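Local coordinates for kelch domain-containing protein (Colletotrichum graminicola M1.001, PDB 5C92) that probably oxidises alcohols at a copper ion bound between a seven-bladed beta-propeller and a C-terminal domain, as in galactose oxidase, at residues T67-F72 with I84-G89; W182-G187 with S226-A231. All blocks are in the same frame, centred on the assembly; numbering follows the deposited sequence.

Both contacts are buried, and both lie where one blade of the propeller meets the next, yet they solve the problem with different chemistry. Contact 1 sets the connection between strands 58-66 and 75-78 against strand 84-87, beside the copper; a histidine hydrogen bond, glycine backbone and a small methionine-valine contact hold it. Contact 2 joins the ends of strands 181-183 and 225-230, the first strands of successive blades, through the face of one tryptophan, the edges of two and a methionine, before its chain runs on to a glycosylated asparagine. The two share no strand, and their centres are about 25 Å apart. The first works in the neighbourhood of the metal, the second away from it.

Contact 1: T67-F72 with I84-G89; sequences TQHDMF and IIVTGG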
# COMPACT_ATOMS: atom_id res chain seq x y z
N THR A 67 20.98 -10.96 -3.40
CA THR A 67 21.79 -12.15 -3.22
C THR A 67 22.16 -12.37 -1.77
O THR A 67 22.82 -13.37 -1.48
CB THR A 67 23.08 -12.11 -4.07
OG1 THR A 67 23.82 -10.96 -3.66
CG2 THR A 67 22.74 -12.05 -5.57
N GLN A 68 21.75 -11.46 -0.88
CA GLN A 68 22.01 -11.57 0.57
C GLN A 68 20.76 -11.74 1.46
O GLN A 68 20.89 -12.01 2.65
CB GLN A 68 22.79 -10.32 1.07
CG GLN A 68 24.10 -10.09 0.33
CD GLN A 68 24.81 -8.84 0.81
OE1 GLN A 68 25.23 -8.77 1.95
NE2 GLN A 68 24.97 -7.88 -0.08
N HIS A 69 19.58 -11.43 0.94
CA HIS A 69 18.38 -11.31 1.77
C HIS A 69 17.19 -11.98 1.08
O HIS A 69 16.96 -11.77 -0.11
CB HIS A 69 18.20 -9.84 2.02
CG HIS A 69 16.99 -9.44 2.80
ND1 HIS A 69 16.73 -8.12 3.06
CD2 HIS A 69 16.00 -10.15 3.39
CE1 HIS A 69 15.64 -8.02 3.81
NE2 HIS A 69 15.18 -9.24 4.03
N ASP A 70 16.58 -12.93 1.77
CA ASP A 70 15.35 -13.54 1.33
C ASP A 70 14.22 -12.64 1.86
O ASP A 70 13.91 -12.63 3.07
CB ASP A 70 15.21 -14.99 1.85
CG ASP A 70 14.02 -15.72 1.26
OD1 ASP A 70 13.01 -15.03 0.95
OD2 ASP A 70 14.11 -16.97 1.04
N MET A 71 13.64 -11.85 0.95
CA MET A 71 12.72 -10.77 1.29
C MET A 71 11.24 -11.23 1.37
O MET A 71 10.32 -10.45 1.16
CB MET A 71 12.88 -9.65 0.24
CG MET A 71 14.25 -8.95 0.31
SD MET A 71 14.42 -7.54 -0.80
CE MET A 71 13.93 -8.21 -2.40
N PHE A 72 11.00 -12.51 1.54
CA PHE A 72 9.69 -13.02 1.86
C PHE A 72 9.28 -12.55 3.25
O PHE A 72 10.10 -12.52 4.18
CB PHE A 72 9.71 -14.51 1.80
CG PHE A 72 8.41 -15.16 2.12
CD1 PHE A 72 7.33 -15.06 1.26
CD2 PHE A 72 8.26 -15.91 3.33
CE1 PHE A 72 6.11 -15.67 1.60
CE2 PHE A 72 7.09 -16.56 3.61
CZ PHE A 72 6.00 -16.42 2.75
N ILE A 84 13.15 1.78 -2.36
CA ILE A 84 12.30 0.79 -1.75
C ILE A 84 13.09 0.11 -0.67
O ILE A 84 14.10 -0.51 -0.93
CB ILE A 84 11.78 -0.25 -2.76
CG1 ILE A 84 11.11 0.45 -3.93
CG2 ILE A 84 10.81 -1.23 -2.06
CD1 ILE A 84 10.92 -0.41 -5.16
N ILE A 85 12.64 0.28 0.57
CA ILE A 85 13.37 -0.29 1.72
C ILE A 85 12.56 -1.45 2.30
O ILE A 85 11.41 -1.28 2.76
CB ILE A 85 13.65 0.78 2.79
CG1 ILE A 85 14.63 1.85 2.25
CG2 ILE A 85 14.19 0.13 4.07
CD1 ILE A 85 14.85 3.04 3.18
N VAL A 86 13.17 -2.63 2.24
CA VAL A 86 12.53 -3.87 2.64
C VAL A 86 13.27 -4.45 3.84
O VAL A 86 14.48 -4.67 3.79
CB VAL A 86 12.60 -4.87 1.46
CG1 VAL A 86 12.03 -6.21 1.83
CG2 VAL A 86 11.90 -4.30 0.23
N THR A 87 12.53 -4.78 4.88
CA THR A 87 13.11 -5.27 6.11
C THR A 87 12.65 -6.69 6.46
O THR A 87 11.47 -7.05 6.38
CB THR A 87 12.68 -4.37 7.29
OG1 THR A 87 11.28 -4.07 7.13
CG2 THR A 87 13.45 -3.09 7.35
N GLY A 88 13.57 -7.44 7.02
CA GLY A 88 13.27 -8.63 7.76
C GLY A 88 12.64 -9.68 6.89
O GLY A 88 12.97 -9.82 5.71
N GLY A 89 11.79 -10.49 7.51
CA GLY A 89 11.22 -11.62 6.82
C GLY A 89 12.08 -12.83 6.99
O GLY A 89 12.53 -13.08 8.09
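His69 NE2 gives its hydrogen to Gly88 O over 2.8 Å, the one classical hydrogen bond between 67-72 and 84-89. The bond is almost straight, 173° at the hydrogen, and lies in the imidazole plane; it uses a lone pair of the acceptor in the carbonyl plane. The ring arrives edge-on because CG is anti to the backbone N (chi1 177°), which extends the imidazole toward the turn that ends strand 84-87. Along the same edge, CE1 comes 3.5 Å from Val86 O. At the other ring nitrogen, ND1 is bonded to Ser96 OG on the adjoining strand 95-98, so both nitrogens are engaged and rotation of the ring is fixed. Met71 CG lies over the centre of one imidazole face, 3.6 Å above its plane, and the same methionine meets the next blade: SD is 3.8 Å from CG1 of Val86, the two side chains crossing at about a right angle. Further on, Phe72 O receives a CA-H...O contact from Gly89 CA at 3.0 Å, an approach possible because Gly89 has no CB, which would otherwise collide with that oxygen. Phe72 N bonds to Asp70 OD1 at 3.3 Å in an Asx turn, while OD2 is taken by Asn44 N. Phe72 sends its side chain off from the backbone away from 84-89; its ring stacks on Trp39 and meets His335, a copper ligand. NE2 of His69 carries a proton; if the Ser96 hydroxyl donates to ND1, the ring, which joins this loop to Gly88 and strand 95-98, would be the neutral tautomer.

Contact 2: W182-G187 with S226-A231; sequences WSWKNG and SVMYDA. With NAG (2-acetamido-2-deoxy-beta-D-glucopyranose), chain C.
Trp182 and Met228 bury the most surface between 182-187 and 226-231, with Trp184 third. The backbone of strand 225-230 passes across the indole of Trp182: Met228 N sits over one face, 3.4 Å above the plane and toward the rim, and Met228 CB makes a CH-pi contact 4.0 Å from the centroid of the six-membered ring. With CG anti to the backbone N (chi1 176°), the extended methionine chain runs past the indole in the opposite direction. Its sulfur, SD, ends 5.5 Å from the same centroid in an oblique Met-aromatic contact, and the bend at chi3 turns Met228 CE back to 4.1 Å from Trp182 CB. At the indole edge, Trp182 NE1 donates to Ser226 OG at 3.0 Å, with the oxygen nearly in the ring plane and the angle at the hydrogen 156°. Farther along, Trp184 meets Ala231, just past the corner of the second segment, edge-on: CH2 lies 3.2 Å from Ala231 O, in the ring plane, while CE3 of Trp184 touches Met228 CE obliquely at 4.2 Å. Its NE1 is bonded to Gly260 O, which helps fix that ring. The corner itself holds a classic beta bulge, Tyr229 and Asp230 facing Lys235, and the chain of 182-187 runs on to Asn186, whose ND2 carries N-linked N-acetylglucosamine. Adjacent blades of the propeller are thus joined by a methionine laid over one indole, its methyl just reaching the second, and each indole N-H, buried with it, is satisfied by an oxygen of the protein.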
# COMPACT_ATOMS: atom_id res chain seq x y z
N TRP A 182 -0.28 4.17 10.07
CA TRP A 182 -0.52 5.37 9.29
C TRP A 182 0.24 6.55 9.88
O TRP A 182 -0.09 7.08 10.94
CB TRP A 182 -2.01 5.67 9.22
CG TRP A 182 -2.71 4.72 8.35
CD1 TRP A 182 -3.48 3.66 8.75
CD2 TRP A 182 -2.60 4.64 6.95
NE1 TRP A 182 -3.87 2.92 7.66
CE2 TRP A 182 -3.31 3.46 6.54
CE3 TRP A 182 -1.85 5.33 6.00
CZ2 TRP A 182 -3.41 3.05 5.21
CZ3 TRP A 182 -1.88 4.86 4.65
CH2 TRP A 182 -2.66 3.73 4.29
N SER A 183 1.27 6.95 9.17
CA SER A 183 2.07 8.09 9.56
C SER A 183 1.26 9.38 9.59
O SER A 183 0.36 9.65 8.75
CB SER A 183 3.26 8.20 8.59
OG SER A 183 4.17 7.17 8.86
N TRP A 184 1.50 10.18 10.61
CA TRP A 184 0.75 11.43 10.70
C TRP A 184 1.67 12.56 11.24
O TRP A 184 2.92 12.48 11.13
CB TRP A 184 -0.53 11.16 11.50
CG TRP A 184 -1.61 12.20 11.49
CD1 TRP A 184 -2.18 12.80 12.61
CD2 TRP A 184 -2.37 12.68 10.37
NE1 TRP A 184 -3.22 13.61 12.23
CE2 TRP A 184 -3.33 13.61 10.87
CE3 TRP A 184 -2.31 12.47 8.99
CZ2 TRP A 184 -4.20 14.31 10.06
CZ3 TRP A 184 -3.18 13.17 8.19
CH2 TRP A 184 -4.13 14.07 8.73
N LYS A 185 1.04 13.62 11.77
CA LYS A 185 1.72 14.90 12.05
C LYS A 185 2.82 14.72 13.09
O LYS A 185 2.78 13.82 13.95
CB LYS A 185 0.71 15.96 12.52
CG LYS A 185 -0.35 16.37 11.51
CD LYS A 185 -1.43 17.28 12.09
CE LYS A 185 -2.33 17.82 10.99
NZ LYS A 185 -3.70 18.08 11.53
N ASN A 186 3.90 15.48 12.92
CA ASN A 186 4.94 15.56 13.93
C ASN A 186 5.52 14.19 14.32
O ASN A 186 5.77 13.91 15.49
CB ASN A 186 4.34 16.31 15.14
CG ASN A 186 5.38 16.73 16.17
OD1 ASN A 186 6.55 16.94 15.86
ND2 ASN A 186 4.95 16.85 17.41
N GLY A 187 5.80 13.34 13.33
CA GLY A 187 6.46 12.05 13.61
C GLY A 187 5.59 10.97 14.28
O GLY A 187 6.10 9.96 14.76
N SER A 226 -6.85 -1.30 5.10
CA SER A 226 -7.11 0.08 5.33
C SER A 226 -6.34 0.94 4.36
O SER A 226 -5.33 0.52 3.80
CB SER A 226 -6.74 0.44 6.76
OG SER A 226 -5.35 0.35 6.97
N VAL A 227 -6.90 2.10 4.04
CA VAL A 227 -6.25 3.02 3.16
C VAL A 227 -6.63 4.45 3.53
O VAL A 227 -7.81 4.75 3.71
CB VAL A 227 -6.57 2.70 1.68
CG1 VAL A 227 -8.03 2.84 1.37
CG2 VAL A 227 -5.79 3.63 0.77
N MET A 228 -5.64 5.36 3.50
CA MET A 228 -5.88 6.80 3.80
C MET A 228 -6.26 7.52 2.51
O MET A 228 -5.44 7.83 1.68
CB MET A 228 -4.64 7.42 4.43
CG MET A 228 -4.77 8.93 4.69
SD MET A 228 -3.34 9.59 5.53
CE MET A 228 -3.51 8.91 7.18
N TYR A 229 -7.54 7.60 2.26
CA TYR A 229 -8.02 8.03 0.97
C TYR A 229 -8.11 9.57 0.82
O TYR A 229 -8.36 10.08 -0.28
CB TYR A 229 -9.38 7.37 0.65
CG TYR A 229 -10.50 7.86 1.53
CD1 TYR A 229 -11.25 9.00 1.19
CD2 TYR A 229 -10.84 7.16 2.68
CE1 TYR A 229 -12.27 9.45 2.01
CE2 TYR A 229 -11.85 7.58 3.49
CZ TYR A 229 -12.55 8.74 3.16
OH TYR A 229 -13.57 9.11 3.97
N ASP A 230 -7.99 10.29 1.93
CA ASP A 230 -7.98 11.77 1.93
C ASP A 230 -7.14 12.25 3.07
O ASP A 230 -7.62 12.43 4.19
CB ASP A 230 -9.38 12.34 2.02
CG ASP A 230 -9.38 13.88 1.91
OD1 ASP A 230 -8.31 14.51 2.17
OD2 ASP A 230 -10.41 14.42 1.41
N ALA A 231 -5.84 12.27 2.86
CA ALA A 231 -4.95 12.64 3.91
C ALA A 231 -5.24 14.05 4.47
O ALA A 231 -4.90 14.32 5.62
CB ALA A 231 -3.50 12.55 3.44
C1 NAG C . 5.80 17.20 18.50
C2 NAG C . 5.13 18.43 19.10
C3 NAG C . 5.76 18.76 20.46
C4 NAG C . 6.16 17.55 21.32
C5 NAG C . 6.68 16.36 20.54
C6 NAG C . 6.71 15.13 21.45
C7 NAG C . 4.25 20.21 17.58
C8 NAG C . 4.61 21.28 16.59
N2 NAG C . 5.27 19.52 18.13
O3 NAG C . 4.83 19.48 21.25
O4 NAG C . 7.19 17.89 22.25
O5 NAG C . 5.83 16.13 19.43
O6 NAG C . 7.79 14.27 21.11
O7 NAG C . 3.09 20.00 17.87